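Local coordinates for protein putative surface-anchored fimbrial subunit (Corynebacterium diphtheriae, PDB 3HR6) that probably forms the shaft of a surface pilus as its major pilin, built of tandem Ig-like modules that are stabilised by isopeptide and disulfide bonds, at residues K149-P154 and P159-G164; E165-R170 and A195-P200; A258-Q263 and S304-I309. All coordinates share one frame; numbering follows the deposited sequence.

How the contacts relate
Contacts 1 and 2 follow each other along the chain, their centres about 8 Å apart, and share one calcium ion: D153 and G160 bind it from contact 1, E165 from contact 2, and both waters on the ion belong to both contacts. Strands 148-152 and 166-174 are neighbours in one sheet, with V152 N 2.8 Å from K168 O. Contact 3 has its centre about 9 Å from that of contact 1 and 10 Å from contact 2's. It adjoins them through strand 251-259 and the residues after it, where E165 O lies 2.8 Å from V260 N and G164 N 3.0 Å from V260 O. V260 borders the metal loop, its nearest side-chain atom about 9 Å from the calcium.

Contact 1. Residues K149-P154 and P159-G164; sequences KTAVDP and PGFSVG. With CA (calcium ion), chain B.
D153 and F161 owe their positions to two first torsions. In D153, CG lies opposite the backbone N (chi1 -178°), which carries the carboxylate away from the end of strand 148-152 toward G160. In F161, chi1 is only 31°, well short of a staggered value, and the ring is thereby swung back alongside A151-D153.

The D153 carboxylate grips the calcium ion with both oxygens: OD1 is 2.4 Å and OD2 2.7 Å from the metal. Next to it in the shell, the backbone O of G160 is 2.3 Å from the calcium, shorter than either D153 bond. These acceptors are drawn together by the ion they share, since D153 OD1 and G160 O are just 3.1 Å apart without a proton between them; the cation presumably offsets their repulsion. G160 has a positive phi (75°), a backbone shape that favours glycine. Two waters bind the metal as well, and the carbonyls of D155 and Q158 with OE1 of E165 bring the count to eight oxygens.

Beside the polar site, F161 packs on the strand end. The CA of D153 sits at the ring edge near its plane, 4.1 Å from F161 CD2, while the methyl of A151 approaches obliquely, its CB 3.9 Å from F161 CZ. The phenyl also touches V167, on the same side of its plane as A151, and S304 at its edge.

An eight-oxygen shell drawn largely from one short loop between consecutive strands is characteristic of a calcium-binding loop, here joining strands 148-152 and 166-174 in an Ig-like pilin module.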
loop_
_atom_site.group_PDB
_atom_site.type_symbol
_atom_site.label_atom_id
_atom_site.label_comp_id
_atom_site.label_asym_id
_atom_site.label_seq_id
_atom_site.Cartn_x
_atom_site.Cartn_y
_atom_site.Cartn_z
ATOM N N LYS A 149 -4.737 -6.025 0.285
ATOM C CA LYS A 149 -5.078 -5.255 1.456
ATOM C C LYS A 149 -6.581 -5.215 1.647
ATOM O O LYS A 149 -7.329 -4.870 0.737
ATOM C CB LYS A 149 -4.491 -3.849 1.381
ATOM C CG LYS A 149 -4.750 -3.044 2.640
ATOM C CD LYS A 149 -4.090 -1.722 2.655
ATOM C CE LYS A 149 -4.499 -0.925 3.904
ATOM N NZ LYS A 149 -3.587 0.189 4.248
ATOM N N THR A 150 -7.021 -5.510 2.850
ATOM C CA THR A 150 -8.401 -5.366 3.267
ATOM C C THR A 150 -8.519 -4.602 4.575
ATOM O O THR A 150 -7.548 -4.451 5.318
ATOM C CB THR A 150 -9.050 -6.720 3.399
ATOM O OG1 THR A 150 -8.313 -7.557 4.333
ATOM C CG2 THR A 150 -9.214 -7.380 2.014
ATOM N N ALA A 151 -9.731 -4.165 4.857
ATOM C CA ALA A 151 -10.089 -3.504 6.120
ATOM C C ALA A 151 -11.099 -4.373 6.837
ATOM O O ALA A 151 -11.910 -5.051 6.217
ATOM C CB ALA A 151 -10.672 -2.126 5.887
ATOM N N VAL A 152 -10.980 -4.394 8.163
ATOM C CA VAL A 152 -11.798 -5.195 9.043
ATOM C C VAL A 152 -12.265 -4.263 10.177
ATOM O O VAL A 152 -11.530 -3.396 10.593
ATOM C CB VAL A 152 -10.957 -6.347 9.618
ATOM C CG1 VAL A 152 -11.682 -7.067 10.707
ATOM C CG2 VAL A 152 -10.571 -7.298 8.445
ATOM N N ASP A 153 -13.509 -4.417 10.625
ATOM C CA ASP A 153 -13.967 -3.718 11.824
ATOM C C ASP A 153 -13.496 -4.559 13.029
ATOM O O ASP A 153 -13.947 -5.715 13.247
ATOM C CB ASP A 153 -15.488 -3.603 11.847
ATOM C CG ASP A 153 -15.988 -2.844 13.050
ATOM O OD1 ASP A 153 -15.139 -2.314 13.810
ATOM O OD2 ASP A 153 -17.231 -2.754 13.209
ATOM N N PRO A 154 -12.577 -4.010 13.838
ATOM C CA PRO A 154 -12.028 -4.818 14.945
ATOM C C PRO A 154 -12.919 -4.904 16.170
ATOM O O PRO A 154 -12.615 -5.676 17.111
ATOM C CB PRO A 154 -10.741 -4.064 15.314
ATOM C CG PRO A 154 -10.992 -2.711 14.930
ATOM C CD PRO A 154 -11.869 -2.745 13.713
ATOM N N PRO A 159 -21.217 -0.723 14.309
ATOM C CA PRO A 159 -20.759 -1.092 12.967
ATOM C C PRO A 159 -19.729 -0.140 12.397
ATOM O O PRO A 159 -19.834 1.069 12.540
ATOM C CB PRO A 159 -22.040 -1.012 12.145
ATOM C CG PRO A 159 -23.085 -1.336 13.142
ATOM C CD PRO A 159 -22.674 -0.767 14.439
ATOM N N GLY A 160 -18.768 -0.704 11.669
ATOM C CA GLY A 160 -17.788 0.104 11.003
ATOM C C GLY A 160 -16.752 0.697 11.898
ATOM O O GLY A 160 -16.612 0.313 13.109
ATOM N N PHE A 161 -16.055 1.696 11.340
ATOM C CA PHE A 161 -15.000 2.408 12.056
ATOM C C PHE A 161 -15.154 3.886 11.786
ATOM O O PHE A 161 -14.310 4.555 11.200
ATOM C CB PHE A 161 -13.581 1.897 11.734
ATOM C CG PHE A 161 -13.402 1.356 10.339
ATOM C CD1 PHE A 161 -13.033 2.188 9.285
ATOM C CD2 PHE A 161 -13.554 -0.004 10.087
ATOM C CE1 PHE A 161 -12.854 1.675 8.022
ATOM C CE2 PHE A 161 -13.352 -0.492 8.820
ATOM C CZ PHE A 161 -13.048 0.360 7.783
ATOM N N SER A 162 -16.274 4.415 12.274
ATOM C CA SER A 162 -16.495 5.851 12.238
ATOM C C SER A 162 -15.409 6.553 13.098
ATOM O O SER A 162 -14.719 5.929 13.950
ATOM C CB SER A 162 -17.877 6.140 12.802
ATOM O OG SER A 162 -18.915 5.834 11.901
ATOM N N VAL A 163 -15.236 7.833 12.893
ATOM C CA VAL A 163 -14.300 8.617 13.678
ATOM C C VAL A 163 -14.564 8.346 15.162
ATOM O O VAL A 163 -15.697 8.394 15.633
ATOM C CB VAL A 163 -14.444 10.162 13.351
ATOM C CG1 VAL A 163 -13.626 11.010 14.350
ATOM C CG2 VAL A 163 -14.009 10.397 11.894
ATOM N N GLY A 164 -13.520 7.989 15.875
ATOM C CA GLY A 164 -13.601 7.736 17.289
ATOM C C GLY A 164 -13.445 6.263 17.610
ATOM O O GLY A 164 -13.298 5.894 18.779
HETATM CA CA CA B . -16.715 -0.921 15.065
HETATM O O HOH W 1 -14.238 -0.357 15.766
HETATM O O HOH W 2 -17.313 -0.690 17.596
#

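Contact 2. Residues E165-R170 and A195-P200; sequences ENVKYR and AELGKP. With CA (calcium ion), chain B.
L197 meets V167 and Y169 with its two methyls, and the three side chains take distinct attitudes. V167 and L197 cross at about a right angle, whereas Y169 and L197 come in from opposite directions. The L197 CD1 methyl lies in the plane of the tyrosine ring, at its edge, 3.6 Å from Y169 CE2 and 3.9 Å from Y169 OH; it does not lie over a face. That face position goes to V167, whose CG2 stands 3.8 Å above the ring plane of Y169 and is displaced toward the rim. With chi1 at 60°, V167 puts CG1 between its own backbone N and carbonyl carbon, and from there the methyl reaches L197 CD2 at 3.8 Å.

V167 and Y169, two residues apart on strand 166-174 of an Ig-like sandwich, point to the same side, and that inward side is closed here by the loop following strand 187-192, together with V260 and L269. Y169 also touches N271, the residue whose side chain is covalently joined to K149, so this packing borders the isopeptide bond of the module.

At its start the same segment turns to the metal. E165 is bent at chi2 (-141°) and binds calcium through OE1 at 2.6 Å. Its OE2 accepts a hydrogen bond from water 2 at 2.6 Å, and water 1 donates to N166 O at 3.1 Å; both waters ligate the ion.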
loop_
_atom_site.group_PDB
_atom_site.type_symbol
_atom_site.label_atom_id
_atom_site.label_comp_id
_atom_site.label_asym_id
_atom_site.label_seq_id
_atom_site.Cartn_x
_atom_site.Cartn_y
_atom_site.Cartn_z
ATOM N N GLU A 165 -13.462 5.443 16.574
ATOM C CA GLU A 165 -13.190 4.019 16.704
ATOM C C GLU A 165 -11.899 3.645 15.945
ATOM O O GLU A 165 -11.289 4.451 15.263
ATOM C CB GLU A 165 -14.355 3.236 16.082
ATOM C CG GLU A 165 -15.706 3.449 16.787
ATOM C CD GLU A 165 -16.520 2.160 16.864
ATOM O OE1 GLU A 165 -16.748 1.514 15.838
ATOM O OE2 GLU A 165 -16.953 1.809 17.969
ATOM N N ASN A 166 -11.510 2.388 16.092
ATOM C CA ASN A 166 -10.374 1.870 15.378
ATOM C C ASN A 166 -10.751 1.093 14.124
ATOM O O ASN A 166 -11.760 0.409 14.063
ATOM C CB ASN A 166 -9.568 0.957 16.275
ATOM C CG ASN A 166 -9.086 1.645 17.522
ATOM O OD1 ASN A 166 -8.474 2.709 17.475
ATOM N ND2 ASN A 166 -9.395 1.054 18.672
ATOM N N VAL A 167 -9.890 1.241 13.125
ATOM C CA VAL A 167 -9.904 0.427 11.925
ATOM C C VAL A 167 -8.841 -0.630 12.089
ATOM O O VAL A 167 -7.857 -0.435 12.807
ATOM C CB VAL A 167 -9.675 1.279 10.651
ATOM C CG1 VAL A 167 -8.278 2.054 10.657
ATOM C CG2 VAL A 167 -9.866 0.432 9.341
ATOM N N LYS A 168 -9.024 -1.730 11.389
ATOM C CA LYS A 168 -8.007 -2.769 11.283
ATOM C C LYS A 168 -7.745 -3.022 9.809
ATOM O O LYS A 168 -8.663 -3.048 9.003
ATOM C CB LYS A 168 -8.492 -4.039 11.953
ATOM C CG LYS A 168 -7.528 -5.222 11.888
ATOM C CD LYS A 168 -7.965 -6.277 12.881
ATOM C CE LYS A 168 -7.279 -7.550 12.704
ATOM N NZ LYS A 168 -7.798 -8.561 13.674
ATOM N N TYR A 169 -6.476 -3.143 9.454
ATOM C CA TYR A 169 -6.073 -3.513 8.111
ATOM C C TYR A 169 -5.322 -4.813 8.112
ATOM O O TYR A 169 -4.652 -5.157 9.063
ATOM C CB TYR A 169 -5.214 -2.450 7.490
ATOM C CG TYR A 169 -5.906 -1.173 7.198
ATOM C CD1 TYR A 169 -6.979 -1.127 6.322
ATOM C CD2 TYR A 169 -5.513 -0.009 7.798
ATOM C CE1 TYR A 169 -7.631 0.110 6.053
ATOM C CE2 TYR A 169 -6.115 1.188 7.533
ATOM C CZ TYR A 169 -7.191 1.230 6.672
ATOM O OH TYR A 169 -7.747 2.477 6.499
ATOM N N ARG A 170 -5.454 -5.529 7.017
ATOM C CA ARG A 170 -4.818 -6.818 6.791
ATOM C C ARG A 170 -4.186 -6.750 5.410
ATOM O O ARG A 170 -4.851 -6.417 4.420
ATOM C CB ARG A 170 -5.838 -7.934 6.838
ATOM C CG ARG A 170 -5.280 -9.280 6.576
ATOM C CD ARG A 170 -6.391 -10.267 6.453
ATOM N NE ARG A 170 -5.918 -11.637 6.477
ATOM C CZ ARG A 170 -5.559 -12.350 5.419
ATOM N NH1 ARG A 170 -5.610 -11.834 4.193
ATOM N NH2 ARG A 170 -5.150 -13.623 5.593
ATOM N N ALA A 195 -3.655 10.094 6.479
ATOM C CA ALA A 195 -3.484 11.077 7.532
ATOM C C ALA A 195 -4.556 11.103 8.580
ATOM O O ALA A 195 -4.309 11.580 9.659
ATOM C CB ALA A 195 -3.344 12.480 6.949
ATOM N N GLU A 196 -5.738 10.578 8.284
ATOM C CA GLU A 196 -6.820 10.576 9.215
ATOM C C GLU A 196 -6.657 9.529 10.336
ATOM O O GLU A 196 -7.488 9.470 11.250
ATOM C CB GLU A 196 -8.114 10.372 8.459
ATOM C CG GLU A 196 -8.359 11.516 7.458
ATOM C CD GLU A 196 -7.828 11.261 6.037
ATOM O OE1 GLU A 196 -7.266 10.208 5.775
ATOM O OE2 GLU A 196 -7.991 12.133 5.120
ATOM N N LEU A 197 -5.641 8.685 10.213
ATOM C CA LEU A 197 -5.371 7.680 11.244
ATOM C C LEU A 197 -4.271 8.082 12.174
ATOM O O LEU A 197 -3.231 8.650 11.754
ATOM C CB LEU A 197 -4.988 6.337 10.616
ATOM C CG LEU A 197 -5.997 5.794 9.600
ATOM C CD1 LEU A 197 -5.593 4.368 9.118
ATOM C CD2 LEU A 197 -7.363 5.726 10.284
ATOM N N GLY A 198 -4.467 7.733 13.429
ATOM C CA GLY A 198 -3.421 7.882 14.436
ATOM C C GLY A 198 -2.410 6.753 14.330
ATOM O O GLY A 198 -2.460 5.942 13.437
ATOM N N LYS A 199 -1.480 6.694 15.277
ATOM C CA LYS A 199 -0.461 5.685 15.208
ATOM C C LYS A 199 -1.052 4.316 15.555
ATOM O O LYS A 199 -1.956 4.224 16.362
ATOM C CB LYS A 199 0.703 6.044 16.125
ATOM C CG LYS A 199 1.526 7.209 15.554
ATOM C CD LYS A 199 2.764 7.454 16.331
ATOM C CE LYS A 199 3.400 8.763 15.928
ATOM N NZ LYS A 199 2.645 9.907 16.471
ATOM N N PRO A 200 -0.536 3.272 14.926
ATOM C CA PRO A 200 -0.983 1.898 15.156
ATOM C C PRO A 200 -0.709 1.473 16.568
ATOM O O PRO A 200 0.362 1.802 17.115
ATOM C CB PRO A 200 -0.101 1.082 14.221
ATOM C CG PRO A 200 0.568 2.102 13.298
ATOM C CD PRO A 200 0.684 3.309 14.104
HETATM CA CA CA B . -16.715 -0.921 15.065
HETATM O O HOH W 2 -17.313 -0.690 17.596
HETATM O O HOH W 1 -14.238 -0.357 15.766
#

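Contact 3. Residues A258-Q263 and S304-I309; sequences APVTKQ and SKFGQI
Strand 302-315 pairs with strand 268-276 of the Cna-B-like module and also with strands 361-375 and 424-432, so its residues F306-Q308 probably lie where the middle and C-terminal Ig-like modules join. Against them packs the loop V260-Q263, which leaves strand 251-259. The contact has an apolar end and a polar end.

At the apolar end, V260 CG1 comes obliquely to F306 CZ at 4.1 Å. The F306 ring has S304 O at its edge, in plane, and meets H368 with the two ring planes inclined at about 35°; L269 packs on it as well.

At the polar end, Q263 carries its CG opposite the backbone N (chi1 173°) and stays extended beyond it, reaching across to the strand and crossing the Q308 side chain at roughly a right angle. Q263 NE2 donates to Q308 OE1 at 3.0 Å, with an N-H...O angle of 158°, moderately bent. The two amides use their planes differently: Q308 OE1 lies near the amide plane of Q263, whereas Q263 NE2 stands well out of the carbonyl plane of Q308. Other hydrogen bonds fix both amides: Q263 OE1 accepts from G366 N, Q308 OE1 is also hydrogen-bonded to S365 OG, and Q308 NE2 is hydrogen-bonded to E425 OE2. Q263 OE1 also rests 3.5 Å from Q308 CB and, acceptor facing acceptor, 3.3 Å from G307 O.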
loop_
_atom_site.group_PDB
_atom_site.type_symbol
_atom_site.label_atom_id
_atom_site.label_comp_id
_atom_site.label_asym_id
_atom_site.label_seq_id
_atom_site.Cartn_x
_atom_site.Cartn_y
_atom_site.Cartn_z
ATOM N N ALA A 258 -5.512 0.916 13.889
ATOM C CA ALA A 258 -5.199 2.313 14.175
ATOM C C ALA A 258 -6.468 3.098 14.432
ATOM O O ALA A 258 -7.517 2.757 13.894
ATOM C CB ALA A 258 -4.447 2.922 13.014
ATOM N N PRO A 259 -6.356 4.171 15.230
ATOM C CA PRO A 259 -7.545 4.984 15.493
ATOM C C PRO A 259 -7.943 5.877 14.318
ATOM O O PRO A 259 -7.107 6.524 13.677
ATOM C CB PRO A 259 -7.161 5.781 16.733
ATOM C CG PRO A 259 -5.755 5.793 16.803
ATOM C CD PRO A 259 -5.249 4.529 16.113
ATOM N N VAL A 260 -9.225 5.884 14.016
ATOM C CA VAL A 260 -9.731 6.820 13.011
ATOM C C VAL A 260 -9.961 8.135 13.750
ATOM O O VAL A 260 -10.892 8.221 14.533
ATOM C CB VAL A 260 -11.017 6.304 12.313
ATOM C CG1 VAL A 260 -11.504 7.287 11.288
ATOM C CG2 VAL A 260 -10.778 4.954 11.615
ATOM N N THR A 261 -9.174 9.172 13.474
ATOM C CA THR A 261 -9.187 10.354 14.335
ATOM C C THR A 261 -9.943 11.517 13.748
ATOM O O THR A 261 -10.333 12.430 14.491
ATOM C CB THR A 261 -7.784 10.865 14.721
ATOM O OG1 THR A 261 -7.174 11.522 13.598
ATOM C CG2 THR A 261 -6.893 9.730 15.156
ATOM N N LYS A 262 -10.180 11.485 12.438
ATOM C CA LYS A 262 -10.907 12.587 11.822
ATOM C C LYS A 262 -11.505 12.174 10.527
ATOM O O LYS A 262 -11.040 11.238 9.871
ATOM C CB LYS A 262 -10.033 13.812 11.641
ATOM C CG LYS A 262 -8.856 13.614 10.757
ATOM C CD LYS A 262 -7.839 14.741 10.948
ATOM C CE LYS A 262 -6.649 14.613 10.028
ATOM N NZ LYS A 262 -5.743 15.832 10.164
ATOM N N GLN A 263 -12.528 12.926 10.134
ATOM C CA GLN A 263 -13.213 12.642 8.906
ATOM C C GLN A 263 -12.328 13.073 7.738
ATOM O O GLN A 263 -11.886 14.235 7.679
ATOM C CB GLN A 263 -14.494 13.471 8.844
ATOM C CG GLN A 263 -15.236 13.382 7.511
ATOM C CD GLN A 263 -16.535 14.147 7.553
ATOM O OE1 GLN A 263 -17.627 13.571 7.771
ATOM N NE2 GLN A 263 -16.437 15.430 7.344
ATOM N N SER A 304 -12.368 3.391 2.259
ATOM C CA SER A 304 -13.528 3.428 3.139
ATOM C C SER A 304 -14.216 4.761 2.988
ATOM O O SER A 304 -13.565 5.792 2.965
ATOM C CB SER A 304 -13.086 3.197 4.578
ATOM O OG SER A 304 -12.532 1.887 4.685
ATOM N N LYS A 305 -15.538 4.736 2.845
ATOM C CA LYS A 305 -16.295 5.906 2.450
ATOM C C LYS A 305 -16.994 6.509 3.662
ATOM O O LYS A 305 -17.601 5.790 4.431
ATOM C CB LYS A 305 -17.334 5.473 1.428
ATOM C CG LYS A 305 -16.790 4.594 0.300
ATOM C CD LYS A 305 -15.728 5.314 -0.520
ATOM C CE LYS A 305 -15.307 4.448 -1.695
ATOM N NZ LYS A 305 -14.306 5.112 -2.565
ATOM N N PHE A 306 -16.921 7.831 3.767
ATOM C CA PHE A 306 -17.443 8.534 4.929
ATOM C C PHE A 306 -18.511 9.495 4.512
ATOM O O PHE A 306 -18.584 9.944 3.374
ATOM C CB PHE A 306 -16.334 9.258 5.697
ATOM C CG PHE A 306 -15.531 8.338 6.578
ATOM C CD1 PHE A 306 -14.663 7.396 6.026
ATOM C CD2 PHE A 306 -15.694 8.363 7.945
ATOM C CE1 PHE A 306 -13.950 6.525 6.856
ATOM C CE2 PHE A 306 -14.970 7.509 8.764
ATOM C CZ PHE A 306 -14.120 6.577 8.226
ATOM N N GLY A 307 -19.369 9.802 5.489
ATOM C CA GLY A 307 -20.452 10.758 5.255
ATOM C C GLY A 307 -20.687 11.644 6.452
ATOM O O GLY A 307 -20.135 11.455 7.526
ATOM N N GLN A 308 -21.475 12.661 6.227
ATOM C CA GLN A 308 -21.702 13.722 7.211
ATOM C C GLN A 308 -23.142 14.221 7.067
ATOM O O GLN A 308 -23.593 14.491 5.976
ATOM C CB GLN A 308 -20.764 14.874 6.871
ATOM C CG GLN A 308 -20.941 16.104 7.686
ATOM C CD GLN A 308 -19.840 17.096 7.416
ATOM O OE1 GLN A 308 -18.831 17.099 8.132
ATOM N NE2 GLN A 308 -20.019 17.939 6.387
ATOM N N ILE A 309 -23.827 14.355 8.195
ATOM C CA ILE A 309 -25.218 14.805 8.258
ATOM C C ILE A 309 -25.187 16.194 8.861
ATOM O O ILE A 309 -24.577 16.408 9.880
ATOM C CB ILE A 309 -26.063 13.872 9.131
ATOM C CG1 ILE A 309 -26.192 12.509 8.457
ATOM C CG2 ILE A 309 -27.455 14.459 9.339
ATOM C CD1 ILE A 309 -26.694 11.443 9.401
#